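PDB 3R2T: putative uncharacterized protein from Staphylococcus aureus, which is of unknown function but, as a secreted superantigen-like protein of the staphylococcal toxin family, probably acts outside the cell on host defence proteins. Local coordinates for residues Leu90-Asn93 against Lys98-Val101; His64-Gly69 against Val123-Asp128; Phe187-Leu192 against Gly207-Asn212. All blocks are in the same frame, centred on the assembly; numbering follows the deposited sequence.

Contact 1: residues Leu90-Asn93 against Lys98-Val101; sequences LLFN and KFQV
K98 and N93 meet where the two strands come together at the turn of the hairpin: OD1 of N93 lies 3.4 Å from CB of K98, beside the root of the lysine side chain. At F99 the strands join in a hydrogen-bonded pair with F92. The amide N of F99 gives a 2.7 Å bond to O of F92, almost straight in line with that carbonyl, while N of F92 returns a longer one, 3.1 Å to O of F99. The F92 side chain stands between its own N and carbonyl carbon (chi1 54°), which carries the ring across toward the neighbouring strand. There CB of F99 sits over one ring face, a CH-pi contact 4.1 Å from the centroid, and the two phenyl planes are inclined by 32°. Q100 turns to the other face of the sheet and lies alongside L91, its CG 3.9 Å from CD1 of the leucine. V101 then pairs with L90 through two more backbone bonds, and its CG2 touches CE2 of F92. L74 of strand 72-79 and V120 of strand 118-122 pack on F92. This is an antiparallel beta hairpin, strands 87-92 and 99-102, of the toxin family's OB-fold domain.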
loop_
_atom_site.group_PDB
_atom_site.type_symbol
_atom_site.label_atom_id
_atom_site.label_comp_id
_atom_site.label_asym_id
_atom_site.label_seq_id
_atom_site.Cartn_x
_atom_site.Cartn_y
_atom_site.Cartn_z
ATOM N N LEU A 90 8.561 -4.083 7.600
ATOM C CA LEU A 90 9.013 -5.038 8.594
ATOM C C LEU A 90 8.045 -6.207 8.562
ATOM O O LEU A 90 6.831 -6.015 8.630
ATOM C CB LEU A 90 8.961 -4.454 9.992
ATOM C CG LEU A 90 9.876 -3.311 10.395
ATOM C CD1 LEU A 90 9.451 -2.783 11.761
ATOM C CD2 LEU A 90 11.313 -3.765 10.413
ATOM N N LEU A 91 8.580 -7.413 8.451
ATOM C CA LEU A 91 7.771 -8.621 8.463
ATOM C C LEU A 91 8.051 -9.412 9.732
ATOM O O LEU A 91 9.144 -9.351 10.282
ATOM C CB LEU A 91 8.083 -9.521 7.260
ATOM C CG LEU A 91 7.638 -9.126 5.849
ATOM C CD1 LEU A 91 8.131 -7.756 5.455
ATOM C CD2 LEU A 91 8.119 -10.182 4.844
ATOM N N PHE A 92 7.045 -10.130 10.213
ATOM C CA PHE A 92 7.232 -11.018 11.355
ATOM C C PHE A 92 6.000 -11.862 11.553
ATOM O O PHE A 92 4.951 -11.598 10.944
ATOM C CB PHE A 92 7.658 -10.291 12.633
ATOM C CG PHE A 92 6.762 -9.181 13.023
ATOM C CD1 PHE A 92 5.655 -9.419 13.816
ATOM C CD2 PHE A 92 7.033 -7.886 12.615
ATOM C CE1 PHE A 92 4.830 -8.386 14.192
ATOM C CE2 PHE A 92 6.219 -6.857 12.967
ATOM C CZ PHE A 92 5.108 -7.101 13.762
ATOM N N ASN A 93 6.157 -12.894 12.380
ATOM C CA ASN A 93 5.108 -13.854 12.669
ATOM C C ASN A 93 4.885 -14.105 14.158
ATOM O O ASN A 93 5.153 -15.212 14.643
ATOM C CB ASN A 93 5.445 -15.208 12.019
ATOM C CG ASN A 93 5.494 -15.148 10.503
ATOM O OD1 ASN A 93 5.083 -14.168 9.887
ATOM N ND2 ASN A 93 5.989 -16.219 9.891
ATOM N N LYS A 98 0.767 -13.538 10.640
ATOM C CA LYS A 98 1.888 -12.999 9.865
ATOM C C LYS A 98 1.628 -11.513 9.626
ATOM O O LYS A 98 0.520 -11.138 9.261
ATOM C CB LYS A 98 1.974 -13.711 8.507
ATOM C CG LYS A 98 2.027 -15.242 8.562
ATOM C CD LYS A 98 1.986 -15.824 7.142
ATOM C CE LYS A 98 1.802 -17.349 7.105
ATOM N NZ LYS A 98 2.923 -18.100 7.726
ATOM N N PHE A 99 2.648 -10.679 9.811
ATOM C CA PHE A 99 2.502 -9.240 9.632
ATOM C C PHE A 99 3.522 -8.613 8.708
ATOM O O PHE A 99 4.616 -9.139 8.518
ATOM C CB PHE A 99 2.632 -8.525 10.978
ATOM C CG PHE A 99 1.542 -8.848 11.942
ATOM C CD1 PHE A 99 0.361 -8.130 11.929
ATOM C CD2 PHE A 99 1.693 -9.866 12.865
ATOM C CE1 PHE A 99 -0.644 -8.417 12.814
ATOM C CE2 PHE A 99 0.688 -10.147 13.762
ATOM C CZ PHE A 99 -0.480 -9.425 13.735
ATOM N N GLN A 100 3.133 -7.458 8.169
ATOM C CA GLN A 100 3.975 -6.650 7.297
ATOM C C GLN A 100 3.654 -5.192 7.579
ATOM O O GLN A 100 2.626 -4.678 7.157
ATOM C CB GLN A 100 3.746 -6.983 5.831
ATOM C CG GLN A 100 4.607 -6.163 4.887
ATOM C CD GLN A 100 4.680 -6.770 3.504
ATOM O OE1 GLN A 100 4.821 -7.985 3.365
ATOM N NE2 GLN A 100 4.613 -5.931 2.477
ATOM N N VAL A 101 4.564 -4.548 8.291
ATOM C CA VAL A 101 4.409 -3.183 8.727
ATOM C C VAL A 101 5.137 -2.219 7.842
ATOM O O VAL A 101 6.374 -2.246 7.732
ATOM C CB VAL A 101 4.961 -3.018 10.149
ATOM C CG1 VAL A 101 4.786 -1.576 10.629
ATOM C CG2 VAL A 101 4.265 -4.017 11.082
#

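Contact 2: residues His64-Gly69 against Val123-Asp128; sequences HQYYSG and VPELVD
The helical backbone that carries Y66, near the C-terminal end of helix 57-68, faces V123, P124 and E125 on the chain that leads from strand 118-122 into the short strand 126-127 of the OB-fold barrel. The backbones stay apart; the Y66 side chain makes the meeting, touching two side chains and the carbonyl O of P124. On the helical side, O of H64 accepts two bonds from S68, one from the backbone N and one from OG at 2.6 Å, which arrive from opposite faces of the carbonyl plane. G69 N bonds to O of Y66. The Y66 side chain leads with CG opposite the backbone N (chi1 -177°), sending its phenol away from the helix toward the barrel. V123 approaches at about a right angle, its CG1 3.6 Å from CZ of the tyrosine, and the same valine also packs on F187 of helix 182-197. E125 bends at chi2 (-58°), bringing its carboxylate to the phenol end of the ring, with the two planes 37° apart. K226 has two roles here: its ammonium makes a cation-pi contact with Y66 and a salt bridge to OE1 of E125, and the salt bridge would be expected to favour a charged carboxylate. F148 of the second subunit packs on E125, and a sulfate ion, probably from the crystallisation liquor, sits about 4 Å from the side chain of E125. The contact thus ties the N-terminal helix to the barrel where the two domains of the toxin fold adjoin. The phenol is the donor in its bond to the glutamate: OH of Y66 lies 2.6 Å from OE2 of E125, on the syn side of the carboxylate and somewhat out of its plane.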
loop_
_atom_site.group_PDB
_atom_site.type_symbol
_atom_site.label_atom_id
_atom_site.label_comp_id
_atom_site.label_asym_id
_atom_site.label_seq_id
_atom_site.Cartn_x
_atom_site.Cartn_y
_atom_site.Cartn_z
ATOM N N HIS A 64 -16.369 3.693 10.308
ATOM C CA HIS A 64 -16.981 2.817 11.275
ATOM C C HIS A 64 -16.381 1.416 11.125
ATOM O O HIS A 64 -15.980 0.777 12.106
ATOM C CB HIS A 64 -18.505 2.741 11.067
ATOM C CG HIS A 64 -19.202 1.931 12.116
ATOM N ND1 HIS A 64 -19.313 0.557 12.044
ATOM C CD2 HIS A 64 -19.795 2.298 13.278
ATOM C CE1 HIS A 64 -19.943 0.115 13.120
ATOM N NE2 HIS A 64 -20.247 1.152 13.882
ATOM N N GLN A 65 -16.331 0.938 9.889
ATOM C CA GLN A 65 -15.807 -0.388 9.608
ATOM C C GLN A 65 -14.394 -0.555 10.146
ATOM O O GLN A 65 -14.105 -1.505 10.866
ATOM C CB GLN A 65 -15.849 -0.688 8.101
ATOM C CG GLN A 65 -15.067 -1.951 7.716
ATOM C CD GLN A 65 -15.281 -2.405 6.279
ATOM O OE1 GLN A 65 -16.330 -2.146 5.667
ATOM N NE2 GLN A 65 -14.292 -3.123 5.741
ATOM N N TYR A 66 -13.522 0.377 9.804
ATOM C CA TYR A 66 -12.105 0.331 10.228
ATOM C C TYR A 66 -11.892 0.420 11.733
ATOM O O TYR A 66 -11.168 -0.393 12.319
ATOM C CB TYR A 66 -11.359 1.471 9.522
ATOM C CG TYR A 66 -9.858 1.594 9.744
ATOM C CD1 TYR A 66 -8.956 0.860 8.966
ATOM C CD2 TYR A 66 -9.345 2.497 10.665
ATOM C CE1 TYR A 66 -7.604 0.988 9.130
ATOM C CE2 TYR A 66 -7.976 2.652 10.834
ATOM C CZ TYR A 66 -7.112 1.893 10.059
ATOM O OH TYR A 66 -5.770 2.026 10.225
ATOM N N TYR A 67 -12.511 1.410 12.364
ATOM C CA TYR A 67 -12.304 1.622 13.805
ATOM C C TYR A 67 -13.069 0.639 14.703
ATOM O O TYR A 67 -12.787 0.568 15.900
ATOM C CB TYR A 67 -12.534 3.088 14.211
ATOM C CG TYR A 67 -11.420 3.989 13.767
ATOM C CD1 TYR A 67 -10.198 3.990 14.436
ATOM C CD2 TYR A 67 -11.571 4.864 12.694
ATOM C CE1 TYR A 67 -9.145 4.817 14.035
ATOM C CE2 TYR A 67 -10.521 5.697 12.291
ATOM C CZ TYR A 67 -9.313 5.671 12.960
ATOM O OH TYR A 67 -8.253 6.504 12.562
ATOM N N SER A 68 -14.022 -0.106 14.135
ATOM C CA SER A 68 -14.741 -1.119 14.904
ATOM C C SER A 68 -14.154 -2.494 14.562
ATOM O O SER A 68 -14.544 -3.500 15.144
ATOM C CB SER A 68 -16.243 -1.108 14.611
ATOM O OG SER A 68 -16.504 -1.487 13.275
ATOM N N GLY A 69 -13.199 -2.526 13.630
ATOM C CA GLY A 69 -12.556 -3.771 13.211
ATOM C C GLY A 69 -11.434 -4.302 14.106
ATOM O O GLY A 69 -11.204 -3.809 15.211
ATOM N N VAL A 123 -3.105 -2.699 12.617
ATOM C CA VAL A 123 -4.495 -2.635 12.152
ATOM C C VAL A 123 -4.442 -2.968 10.655
ATOM O O VAL A 123 -3.640 -2.410 9.913
ATOM C CB VAL A 123 -5.099 -1.228 12.371
ATOM C CG1 VAL A 123 -6.540 -1.171 11.875
ATOM C CG2 VAL A 123 -5.031 -0.857 13.829
ATOM N N PRO A 124 -5.291 -3.870 10.195
ATOM C CA PRO A 124 -5.151 -4.163 8.776
ATOM C C PRO A 124 -5.675 -3.078 7.838
ATOM O O PRO A 124 -6.775 -2.593 8.042
ATOM C CB PRO A 124 -5.995 -5.445 8.589
ATOM C CG PRO A 124 -6.601 -5.757 9.940
ATOM C CD PRO A 124 -6.451 -4.545 10.792
ATOM N N GLU A 125 -4.849 -2.665 6.874
ATOM C CA GLU A 125 -5.289 -1.779 5.798
ATOM C C GLU A 125 -5.767 -2.804 4.750
ATOM O O GLU A 125 -6.724 -2.565 4.027
ATOM C CB GLU A 125 -4.171 -0.909 5.267
ATOM C CG GLU A 125 -3.553 0.013 6.310
ATOM C CD GLU A 125 -4.572 0.940 6.948
ATOM O OE1 GLU A 125 -5.585 1.321 6.301
ATOM O OE2 GLU A 125 -4.364 1.280 8.116
ATOM N N LEU A 126 -5.078 -3.948 4.688
ATOM C CA LEU A 126 -5.466 -5.078 3.834
ATOM C C LEU A 126 -4.802 -6.373 4.338
ATOM O O LEU A 126 -3.888 -6.330 5.184
ATOM C CB LEU A 126 -5.126 -4.846 2.360
ATOM C CG LEU A 126 -3.680 -4.813 1.863
ATOM C CD1 LEU A 126 -2.960 -6.115 2.173
ATOM C CD2 LEU A 126 -3.658 -4.570 0.343
ATOM N N VAL A 127 -5.277 -7.501 3.823
ATOM C CA VAL A 127 -4.728 -8.816 4.147
ATOM C C VAL A 127 -4.467 -9.493 2.796
ATOM O O VAL A 127 -5.383 -9.607 1.988
ATOM C CB VAL A 127 -5.709 -9.673 4.986
ATOM C CG1 VAL A 127 -5.058 -11.012 5.391
ATOM C CG2 VAL A 127 -6.172 -8.921 6.221
ATOM N N ASP A 128 -3.230 -9.923 2.535
ATOM C CA ASP A 128 -2.917 -10.566 1.245
ATOM C C ASP A 128 -3.440 -11.987 1.173
ATOM O O ASP A 128 -3.965 -12.511 2.153
ATOM C CB ASP A 128 -1.422 -10.505 0.908
ATOM C CG ASP A 128 -0.568 -11.335 1.831
ATOM O OD1 ASP A 128 -1.104 -12.113 2.655
ATOM O OD2 ASP A 128 0.667 -11.206 1.719
#

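Contact 3: residues Phe187-Leu192 against Gly207-Asn212; sequences FKIRKL and GRIVIN
I209 and I189 bury the most surface here, and each points its side chain at the other from strand and helix. They slide past one another in opposite directions, giving two methyl contacts: CD1 of I189 rests 3.8 Å from CG2 of I209, and CG2 of I189 lies equally far, 3.8 Å, from CD1 of I209. I189 has CG1 opposite its carbonyl carbon (chi1 -69°), and with chi2 at 169° the chain runs on extended, carrying CD1 to the CG2 methyl of I209. The CA atoms of the pair are 8.2 Å apart, and the two side chains bridge that distance. This is helix 182-197 laid against the mixed sheet of the beta-grasp domain, and I244 of the neighbouring strand 241-248 touches both side chains. R190 adds a smaller share through the aliphatic part of its chain, its CG 4.2 Å from CD1 of I209, the two side chains crossing obliquely. From CG to NE the arginine is extended, and its guanidinium is held by residues outside the pair of segments: NE makes a salt bridge to D186, one turn back along the helix, while NH2 bonds to the hydroxyl of Y200 and to the carbonyl of D225.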
loop_
_atom_site.group_PDB
_atom_site.type_symbol
_atom_site.label_atom_id
_atom_site.label_comp_id
_atom_site.label_asym_id
_atom_site.label_seq_id
_atom_site.Cartn_x
_atom_site.Cartn_y
_atom_site.Cartn_z
ATOM N N PHE A 187 -6.734 4.781 17.576
ATOM C CA PHE A 187 -7.584 3.645 17.297
ATOM C C PHE A 187 -8.401 3.222 18.515
ATOM O O PHE A 187 -9.620 2.979 18.409
ATOM C CB PHE A 187 -6.761 2.443 16.798
ATOM C CG PHE A 187 -7.615 1.302 16.265
ATOM C CD1 PHE A 187 -8.121 0.333 17.119
ATOM C CD2 PHE A 187 -7.932 1.233 14.913
ATOM C CE1 PHE A 187 -8.918 -0.682 16.641
ATOM C CE2 PHE A 187 -8.732 0.220 14.418
ATOM C CZ PHE A 187 -9.228 -0.746 15.274
ATOM N N LYS A 188 -7.740 3.129 19.666
ATOM C CA LYS A 188 -8.426 2.711 20.901
ATOM C C LYS A 188 -9.437 3.749 21.350
ATOM O O LYS A 188 -10.501 3.417 21.859
ATOM C CB LYS A 188 -7.414 2.457 22.033
ATOM C CG LYS A 188 -6.652 1.114 21.974
ATOM C CD LYS A 188 -5.593 1.086 23.091
ATOM C CE LYS A 188 -5.208 -0.343 23.495
ATOM N NZ LYS A 188 -4.776 -1.214 22.384
ATOM N N ILE A 189 -9.100 5.020 21.192
ATOM C CA ILE A 189 -10.038 6.027 21.598
ATOM C C ILE A 189 -11.258 5.940 20.677
ATOM O O ILE A 189 -12.361 5.836 21.161
ATOM C CB ILE A 189 -9.429 7.401 21.654
ATOM C CG1 ILE A 189 -8.440 7.469 22.807
ATOM C CG2 ILE A 189 -10.505 8.441 21.889
ATOM C CD1 ILE A 189 -7.563 8.744 22.802
ATOM N N ARG A 190 -11.076 5.904 19.363
ATOM C CA ARG A 190 -12.260 5.832 18.468
ATOM C C ARG A 190 -13.094 4.583 18.666
ATOM O O ARG A 190 -14.322 4.634 18.546
ATOM C CB ARG A 190 -11.893 5.952 16.986
ATOM C CG ARG A 190 -11.155 7.250 16.672
ATOM C CD ARG A 190 -11.176 7.567 15.216
ATOM N NE ARG A 190 -10.025 8.364 14.802
ATOM C CZ ARG A 190 -9.975 9.072 13.683
ATOM N NH1 ARG A 190 -8.870 9.751 13.359
ATOM N NH2 ARG A 190 -11.031 9.120 12.886
ATOM N N LYS A 191 -12.424 3.460 18.934
ATOM C CA LYS A 191 -13.091 2.189 19.202
ATOM C C LYS A 191 -14.053 2.390 20.367
ATOM O O LYS A 191 -15.204 1.967 20.331
ATOM C CB LYS A 191 -12.036 1.132 19.563
ATOM C CG LYS A 191 -12.558 -0.239 20.050
ATOM C CD LYS A 191 -11.357 -1.182 20.281
ATOM C CE LYS A 191 -11.739 -2.572 20.799
ATOM N NZ LYS A 191 -12.226 -2.577 22.204
ATOM N N LEU A 192 -13.564 3.069 21.398
ATOM C CA LEU A 192 -14.361 3.333 22.579
ATOM C C LEU A 192 -15.516 4.274 22.246
ATOM O O LEU A 192 -16.626 4.070 22.717
ATOM C CB LEU A 192 -13.487 3.889 23.681
ATOM C CG LEU A 192 -14.126 4.116 25.045
ATOM C CD1 LEU A 192 -13.036 4.117 26.106
ATOM C CD2 LEU A 192 -14.963 5.379 25.061
ATOM N N GLY A 207 -15.803 15.940 14.932
ATOM C CA GLY A 207 -15.217 16.225 16.226
ATOM C C GLY A 207 -13.707 16.085 16.232
ATOM O O GLY A 207 -13.056 16.089 15.184
ATOM N N ARG A 208 -13.150 15.966 17.423
ATOM C CA ARG A 208 -11.710 15.839 17.578
ATOM C C ARG A 208 -11.311 15.187 18.881
ATOM O O ARG A 208 -12.083 15.164 19.840
ATOM C CB ARG A 208 -11.051 17.220 17.555
ATOM C CG ARG A 208 -11.565 18.158 18.648
ATOM C CD ARG A 208 -10.705 19.426 18.766
ATOM N NE ARG A 208 -11.258 20.400 19.710
ATOM C CZ ARG A 208 -10.615 21.485 20.154
ATOM N NH1 ARG A 208 -9.355 21.739 19.783
ATOM N NH2 ARG A 208 -11.227 22.313 20.998
ATOM N N ILE A 209 -10.078 14.684 18.892
ATOM C CA ILE A 209 -9.470 14.098 20.058
ATOM C C ILE A 209 -8.279 14.989 20.311
ATOM O O ILE A 209 -7.518 15.264 19.381
ATOM C CB ILE A 209 -8.931 12.676 19.800
ATOM C CG1 ILE A 209 -10.015 11.757 19.250
ATOM C CG2 ILE A 209 -8.269 12.088 21.088
ATOM C CD1 ILE A 209 -9.452 10.425 18.765
ATOM N N VAL A 210 -8.117 15.439 21.554
ATOM C CA VAL A 210 -6.988 16.282 21.925
ATOM C C VAL A 210 -6.239 15.625 23.073
ATOM O O VAL A 210 -6.815 15.374 24.138
ATOM C CB VAL A 210 -7.435 17.677 22.391
ATOM C CG1 VAL A 210 -6.232 18.503 22.894
ATOM C CG2 VAL A 210 -8.130 18.399 21.283
ATOM N N ILE A 211 -4.957 15.354 22.857
ATOM C CA ILE A 211 -4.111 14.751 23.879
ATOM C C ILE A 211 -3.273 15.887 24.458
ATOM O O ILE A 211 -2.483 16.500 23.749
ATOM C CB ILE A 211 -3.222 13.646 23.277
ATOM C CG1 ILE A 211 -4.101 12.535 22.668
ATOM C CG2 ILE A 211 -2.274 13.053 24.337
ATOM C CD1 ILE A 211 -3.350 11.554 21.765
ATOM N N ASN A 212 -3.467 16.192 25.735
ATOM C CA ASN A 212 -2.728 17.264 26.385
ATOM C C ASN A 212 -1.563 16.698 27.183
ATOM O O ASN A 212 -1.755 15.764 27.948
ATOM C CB ASN A 212 -3.673 18.075 27.287
ATOM C CG ASN A 212 -4.659 18.909 26.494
ATOM O OD1 ASN A 212 -4.261 19.725 25.670
ATOM N ND2 ASN A 212 -5.954 18.729 26.756
#

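Overall arrangement
Contacts 1 and 2 both belong to the OB-fold domain, contact 1 within its barrel and contact 2 between the barrel and helix 57-68; they reach the same sheet, and strand 133-141 bonds to both. Contact 3 is in the beta-grasp domain, on the other side of the chain's centre from contact 1, their centres about 26 Å apart. All the touching residues of contact 3 are buried and it is wholly apolar, whereas contacts 1 and 2 are partly buried. Contact 1 depends on paired backbone amides, contact 2 on a phenol-carboxylate bond beside the second subunit. Contacts 2 and 3 touch each other: F187 packs on Y66 and Y67, and Y67 reaches R190, joining the two domains.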